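Coat protein (Sulfolobus turreted icosahedral virus, PDB 2BBD) probably builds the capsid shell of an archaeal virus as its major coat protein, with a fold suggesting common ancestry with eukaryotic and bacterial viruses. Local coordinates at residues Y204-V216 with I272-T286. Residues are numbered along the deposited sequence; the frame is centred on the assembly and turned at random.
Sequences YLQPGQIYKRQLV and IIDFRKYFNGDLDLT
R213 and D274 lie side by side on one face of an antiparallel strand pair, joined by a salt bridge from NE of R213 to OD2 of D274 (3.1 Å). The guanidinium and carboxylate planes are turned 69° apart, and OD2 alone meets the arginine, while OD1 is bonded to Y261; the arginine reaches it with CG wedged between its backbone N and carbonyl carbon (chi1 65°) and a bend at chi3. On the opposite face F275, at the start of the 3-10 turn that interrupts the strand, lays its ring against Y211 and Q214: CE2 meets CB of Y211 at 3.6 Å and CZ meets CB of Q214, also at 3.6 Å. The Y211 ring has CD1 of L205 over the centre of one face, OE1 of Q209, itself bonded to S311, above the rim of the other, and OH bonded in the carbonyl plane to O of Q206 (2.6 Å). L285 crosses this ring at about a right angle, CD1 lying 3.8 Å from CE2 of Y211. Backbone bonds pair Q214 with I273 and Y211 with L283; between them O of K212 accepts from N of F275 (3.2 Å) and from a water that also links N of R276 and OD1 of D282, whose OD2 bonds to Y312. Beyond, OD1 of D284 accepts from N of T286, an Asx turn, and also from its OG1, beside CG1 of I210; OD2 bonds to Y317. Consistent with the double jelly-roll fold of such capsid proteins, 270-284 is an edge strand of its sheet within this chain, and 210-219 lies between it and 303-313, K212 and R213 forming a classic beta bulge opposite V310. Helix 250-261 packs on R213, I272 and D274, while strands 243-249 and 293-299 meet the face bearing I273 and Q214.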
loop_
_atom_site.group_PDB
_atom_site.type_symbol
_atom_site.label_atom_id
_atom_site.label_comp_id
_atom_site.label_asym_id
_atom_site.label_seq_id
_atom_site.Cartn_x
_atom_site.Cartn_y
_atom_site.Cartn_z
ATOM N N TYR A 204 5.126 11.564 13.263
ATOM C CA TYR A 204 4.137 11.208 14.281
ATOM C C TYR A 204 2.999 10.515 13.550
ATOM O O TYR A 204 2.714 10.838 12.397
ATOM C CB TYR A 204 3.573 12.455 14.970
ATOM C CG TYR A 204 4.560 13.212 15.831
ATOM C CD1 TYR A 204 4.981 12.706 17.064
ATOM C CD2 TYR A 204 5.071 14.438 15.411
ATOM C CE1 TYR A 204 5.894 13.412 17.856
ATOM C CE2 TYR A 204 5.974 15.147 16.188
ATOM C CZ TYR A 204 6.385 14.631 17.406
ATOM O OH TYR A 204 7.304 15.337 18.152
ATOM N N LEU A 205 2.369 9.545 14.199
ATOM C CA LEU A 205 1.234 8.870 13.580
ATOM C C LEU A 205 0.033 9.754 13.885
ATOM O O LEU A 205 -0.178 10.137 15.035
ATOM C CB LEU A 205 0.995 7.490 14.194
ATOM C CG LEU A 205 2.146 6.492 14.303
ATOM C CD1 LEU A 205 1.553 5.099 14.434
ATOM C CD2 LEU A 205 3.056 6.576 13.093
ATOM N N GLN A 206 -0.748 10.095 12.871
ATOM C CA GLN A 206 -1.911 10.933 13.116
ATOM C C GLN A 206 -3.029 10.129 13.742
ATOM O O GLN A 206 -3.198 8.947 13.459
ATOM C CB GLN A 206 -2.406 11.559 11.821
ATOM C CG GLN A 206 -2.783 10.552 10.769
ATOM C CD GLN A 206 -3.253 11.218 9.494
ATOM O OE1 GLN A 206 -4.356 11.768 9.433
ATOM N NE2 GLN A 206 -2.408 11.187 8.468
ATOM N N PRO A 207 -3.804 10.761 14.628
ATOM C CA PRO A 207 -4.912 10.063 15.275
ATOM C C PRO A 207 -6.103 10.068 14.313
ATOM O O PRO A 207 -6.023 10.647 13.232
ATOM C CB PRO A 207 -5.161 10.909 16.514
ATOM C CG PRO A 207 -4.920 12.293 15.995
ATOM C CD PRO A 207 -3.651 12.123 15.168
ATOM N N GLY A 208 -7.197 9.425 14.704
ATOM C CA GLY A 208 -8.374 9.391 13.855
ATOM C C GLY A 208 -8.480 8.124 13.028
ATOM O O GLY A 208 -9.346 8.004 12.157
ATOM N N GLN A 209 -7.591 7.174 13.287
ATOM C CA GLN A 209 -7.611 5.915 12.558
ATOM C C GLN A 209 -7.030 4.804 13.424
ATOM O O GLN A 209 -6.416 5.062 14.460
ATOM C CB GLN A 209 -6.810 6.036 11.252
ATOM C CG GLN A 209 -5.338 6.372 11.452
ATOM C CD GLN A 209 -4.595 6.631 10.140
ATOM O OE1 GLN A 209 -3.935 5.742 9.601
ATOM N NE2 GLN A 209 -4.710 7.855 9.624
ATOM N N ILE A 210 -7.242 3.568 12.990
ATOM C CA ILE A 210 -6.746 2.399 13.692
ATOM C C ILE A 210 -5.637 1.814 12.817
ATOM O O ILE A 210 -5.882 1.443 11.668
ATOM C CB ILE A 210 -7.890 1.380 13.888
ATOM C CG1 ILE A 210 -9.010 2.035 14.711
ATOM C CG2 ILE A 210 -7.380 0.134 14.591
ATOM C CD1 ILE A 210 -10.318 1.280 14.711
ATOM N N TYR A 211 -4.418 1.757 13.362
ATOM C CA TYR A 211 -3.246 1.246 12.642
ATOM C C TYR A 211 -3.073 -0.259 12.754
ATOM O O TYR A 211 -2.972 -0.812 13.850
ATOM C CB TYR A 211 -1.980 1.940 13.153
ATOM C CG TYR A 211 -1.915 3.407 12.805
ATOM C CD1 TYR A 211 -1.121 3.862 11.753
ATOM C CD2 TYR A 211 -2.674 4.345 13.510
ATOM C CE1 TYR A 211 -1.084 5.212 11.410
ATOM C CE2 TYR A 211 -2.642 5.696 13.173
ATOM C CZ TYR A 211 -1.850 6.118 12.122
ATOM O OH TYR A 211 -1.841 7.449 11.773
ATOM N N LYS A 212 -3.040 -0.926 11.610
ATOM C CA LYS A 212 -2.869 -2.367 11.602
ATOM C C LYS A 212 -1.393 -2.687 11.367
ATOM O O LYS A 212 -0.769 -3.390 12.158
ATOM C CB LYS A 212 -3.744 -2.999 10.516
ATOM C CG LYS A 212 -3.607 -4.504 10.427
ATOM C CD LYS A 212 -4.548 -5.087 9.377
ATOM C CE LYS A 212 -4.327 -6.580 9.217
ATOM N NZ LYS A 212 -5.080 -7.143 8.054
ATOM N N ARG A 213 -0.828 -2.175 10.281
ATOM C CA ARG A 213 0.579 -2.426 10.013
ATOM C C ARG A 213 1.219 -1.286 9.243
ATOM O O ARG A 213 0.546 -0.539 8.523
ATOM C CB ARG A 213 0.762 -3.744 9.259
ATOM C CG ARG A 213 0.175 -3.767 7.871
ATOM C CD ARG A 213 0.253 -5.162 7.301
ATOM N NE ARG A 213 -0.370 -6.117 8.210
ATOM C CZ ARG A 213 -0.927 -7.261 7.827
ATOM N NH1 ARG A 213 -0.940 -7.599 6.543
ATOM N NH2 ARG A 213 -1.482 -8.063 8.727
ATOM N N GLN A 214 2.528 -1.147 9.418
ATOM C CA GLN A 214 3.271 -0.091 8.762
ATOM C C GLN A 214 4.415 -0.643 7.937
ATOM O O GLN A 214 5.260 -1.390 8.447
ATOM C CB GLN A 214 3.826 0.866 9.808
ATOM C CG GLN A 214 4.571 2.057 9.240
ATOM C CD GLN A 214 5.362 2.787 10.298
ATOM O OE1 GLN A 214 5.845 3.904 10.080
ATOM N NE2 GLN A 214 5.513 2.154 11.458
ATOM N N LEU A 215 4.430 -0.285 6.657
ATOM C CA LEU A 215 5.497 -0.703 5.764
ATOM C C LEU A 215 6.452 0.469 5.667
ATOM O O LEU A 215 6.051 1.583 5.339
ATOM C CB LEU A 215 4.974 -1.035 4.365
ATOM C CG LEU A 215 6.087 -1.070 3.297
ATOM C CD1 LEU A 215 7.129 -2.139 3.651
ATOM C CD2 LEU A 215 5.480 -1.339 1.917
ATOM N N VAL A 216 7.716 0.220 5.974
ATOM C CA VAL A 216 8.711 1.267 5.905
ATOM C C VAL A 216 9.842 0.857 4.991
ATOM O O VAL A 216 10.363 -0.252 5.102
ATOM C CB VAL A 216 9.332 1.568 7.288
ATOM C CG1 VAL A 216 10.366 2.694 7.152
ATOM C CG2 VAL A 216 8.238 1.930 8.292
ATOM N N ILE A 272 8.189 -4.405 7.699
ATOM C CA ILE A 272 6.815 -4.182 8.113
ATOM C C ILE A 272 6.651 -4.317 9.623
ATOM O O ILE A 272 7.181 -5.242 10.242
ATOM C CB ILE A 272 5.861 -5.174 7.444
ATOM C CG1 ILE A 272 5.780 -4.883 5.935
ATOM C CG2 ILE A 272 4.494 -5.088 8.106
ATOM C CD1 ILE A 272 4.986 -5.904 5.141
ATOM N N ILE A 273 5.915 -3.379 10.206
ATOM C CA ILE A 273 5.635 -3.393 11.634
ATOM C C ILE A 273 4.184 -3.772 11.856
ATOM O O ILE A 273 3.288 -2.965 11.602
ATOM C CB ILE A 273 5.828 -2.005 12.302
ATOM C CG1 ILE A 273 7.293 -1.587 12.265
ATOM C CG2 ILE A 273 5.301 -2.043 13.729
ATOM C CD1 ILE A 273 7.720 -1.019 10.935
ATOM N N ASP A 274 3.944 -4.996 12.312
ATOM C CA ASP A 274 2.583 -5.418 12.607
ATOM C C ASP A 274 2.336 -5.011 14.051
ATOM O O ASP A 274 2.808 -5.660 14.983
ATOM C CB ASP A 274 2.424 -6.930 12.439
ATOM C CG ASP A 274 2.478 -7.362 10.985
ATOM O OD1 ASP A 274 3.577 -7.658 10.481
ATOM O OD2 ASP A 274 1.414 -7.389 10.341
ATOM N N PHE A 275 1.601 -3.918 14.220
ATOM C CA PHE A 275 1.307 -3.374 15.536
ATOM C C PHE A 275 0.729 -4.341 16.567
ATOM O O PHE A 275 1.110 -4.281 17.735
ATOM C CB PHE A 275 0.411 -2.144 15.382
ATOM C CG PHE A 275 1.061 -1.025 14.606
ATOM C CD1 PHE A 275 2.150 -0.337 15.133
ATOM C CD2 PHE A 275 0.608 -0.686 13.329
ATOM C CE1 PHE A 275 2.788 0.678 14.402
ATOM C CE2 PHE A 275 1.231 0.319 12.589
ATOM C CZ PHE A 275 2.328 1.006 13.129
ATOM N N ARG A 276 -0.163 -5.239 16.156
ATOM C CA ARG A 276 -0.751 -6.182 17.105
ATOM C C ARG A 276 0.311 -7.043 17.781
ATOM O O ARG A 276 0.055 -7.650 18.819
ATOM C CB ARG A 276 -1.771 -7.093 16.422
ATOM C CG ARG A 276 -1.168 -8.017 15.392
ATOM C CD ARG A 276 -2.158 -9.091 14.965
ATOM N NE ARG A 276 -1.638 -9.893 13.859
ATOM C CZ ARG A 276 -0.449 -10.496 13.853
ATOM N NH1 ARG A 276 0.367 -10.399 14.899
ATOM N NH2 ARG A 276 -0.071 -11.197 12.792
ATOM N N LYS A 277 1.497 -7.100 17.189
ATOM C CA LYS A 277 2.589 -7.882 17.756
ATOM C C LYS A 277 3.267 -7.124 18.895
ATOM O O LYS A 277 4.124 -7.671 19.587
ATOM C CB LYS A 277 3.637 -8.207 16.684
ATOM C CG LYS A 277 3.208 -9.222 15.640
ATOM C CD LYS A 277 4.346 -9.467 14.668
ATOM C CE LYS A 277 3.960 -10.410 13.539
ATOM N NZ LYS A 277 3.674 -11.795 14.004
ATOM N N TYR A 278 2.888 -5.865 19.080
ATOM C CA TYR A 278 3.479 -5.046 20.129
ATOM C C TYR A 278 2.424 -4.380 21.004
ATOM O O TYR A 278 2.739 -3.759 22.015
ATOM C CB TYR A 278 4.395 -3.983 19.519
ATOM C CG TYR A 278 5.528 -4.559 18.710
ATOM C CD1 TYR A 278 5.343 -4.941 17.380
ATOM C CD2 TYR A 278 6.787 -4.740 19.279
ATOM C CE1 TYR A 278 6.391 -5.491 16.640
ATOM C CE2 TYR A 278 7.835 -5.290 18.551
ATOM C CZ TYR A 278 7.633 -5.663 17.237
ATOM O OH TYR A 278 8.666 -6.224 16.532
ATOM N N PHE A 279 1.169 -4.501 20.597
ATOM C CA PHE A 279 0.051 -3.950 21.350
ATOM C C PHE A 279 -0.960 -5.081 21.421
ATOM O O PHE A 279 -0.825 -6.070 20.706
ATOM C CB PHE A 279 -0.585 -2.762 20.623
ATOM C CG PHE A 279 0.253 -1.517 20.627
ATOM C CD1 PHE A 279 1.255 -1.331 19.683
ATOM C CD2 PHE A 279 0.025 -0.518 21.573
ATOM C CE1 PHE A 279 2.018 -0.168 19.675
ATOM C CE2 PHE A 279 0.782 0.653 21.580
ATOM C CZ PHE A 279 1.781 0.829 20.628
ATOM N N ASN A 280 -1.962 -4.960 22.282
ATOM C CA ASN A 280 -2.969 -6.007 22.355
ATOM C C ASN A 280 -3.998 -5.641 21.295
ATOM O O ASN A 280 -4.927 -4.874 21.549
ATOM C CB ASN A 280 -3.601 -6.059 23.745
ATOM C CG ASN A 280 -4.573 -7.213 23.891
ATOM O OD1 ASN A 280 -5.744 -7.104 23.519
ATOM N ND2 ASN A 280 -4.087 -8.338 24.416
ATOM N N GLY A 281 -3.809 -6.189 20.097
ATOM C CA GLY A 281 -4.695 -5.879 18.988
ATOM C C GLY A 281 -4.047 -4.767 18.184
ATOM O O GLY A 281 -2.876 -4.456 18.404
ATOM N N ASP A 282 -4.790 -4.155 17.266
ATOM C CA ASP A 282 -4.236 -3.079 16.455
ATOM C C ASP A 282 -4.137 -1.807 17.275
ATOM O O ASP A 282 -4.792 -1.668 18.306
ATOM C CB ASP A 282 -5.108 -2.810 15.227
ATOM C CG ASP A 282 -5.269 -4.025 14.346
ATOM O OD1 ASP A 282 -4.269 -4.735 14.111
ATOM O OD2 ASP A 282 -6.400 -4.261 13.877
ATOM N N LEU A 283 -3.322 -0.876 16.800
ATOM C CA LEU A 283 -3.127 0.393 17.480
ATOM C C LEU A 283 -4.280 1.338 17.151
ATOM O O LEU A 283 -4.313 1.947 16.078
ATOM C CB LEU A 283 -1.800 1.013 17.041
ATOM C CG LEU A 283 -1.382 2.289 17.760
ATOM C CD1 LEU A 283 -1.289 2.010 19.258
ATOM C CD2 LEU A 283 -0.043 2.768 17.218
ATOM N N ASP A 284 -5.218 1.465 18.082
ATOM C CA ASP A 284 -6.385 2.317 17.882
ATOM C C ASP A 284 -6.174 3.745 18.359
ATOM O O ASP A 284 -6.187 4.024 19.556
ATOM C CB ASP A 284 -7.595 1.703 18.593
ATOM C CG ASP A 284 -8.838 2.575 18.507
ATOM O OD1 ASP A 284 -8.795 3.638 17.855
ATOM O OD2 ASP A 284 -9.869 2.189 19.097
ATOM N N LEU A 285 -5.999 4.656 17.412
ATOM C CA LEU A 285 -5.791 6.052 17.747
ATOM C C LEU A 285 -6.981 6.911 17.332
ATOM O O LEU A 285 -6.839 8.121 17.143
ATOM C CB LEU A 285 -4.522 6.566 17.070
ATOM C CG LEU A 285 -3.216 5.829 17.393
ATOM C CD1 LEU A 285 -2.061 6.618 16.795
ATOM C CD2 LEU A 285 -3.022 5.684 18.906
ATOM N N THR A 286 -8.151 6.287 17.201
ATOM C CA THR A 286 -9.358 7.002 16.785
ATOM C C THR A 286 -9.597 8.310 17.535
ATOM O O THR A 286 -9.903 9.331 16.923
ATOM C CB THR A 286 -10.614 6.123 16.936
ATOM O OG1 THR A 286 -10.438 4.907 16.198
ATOM C CG2 THR A 286 -11.841 6.851 16.396
HETATM O O HOH W 1 -1.646 -5.044 13.915
#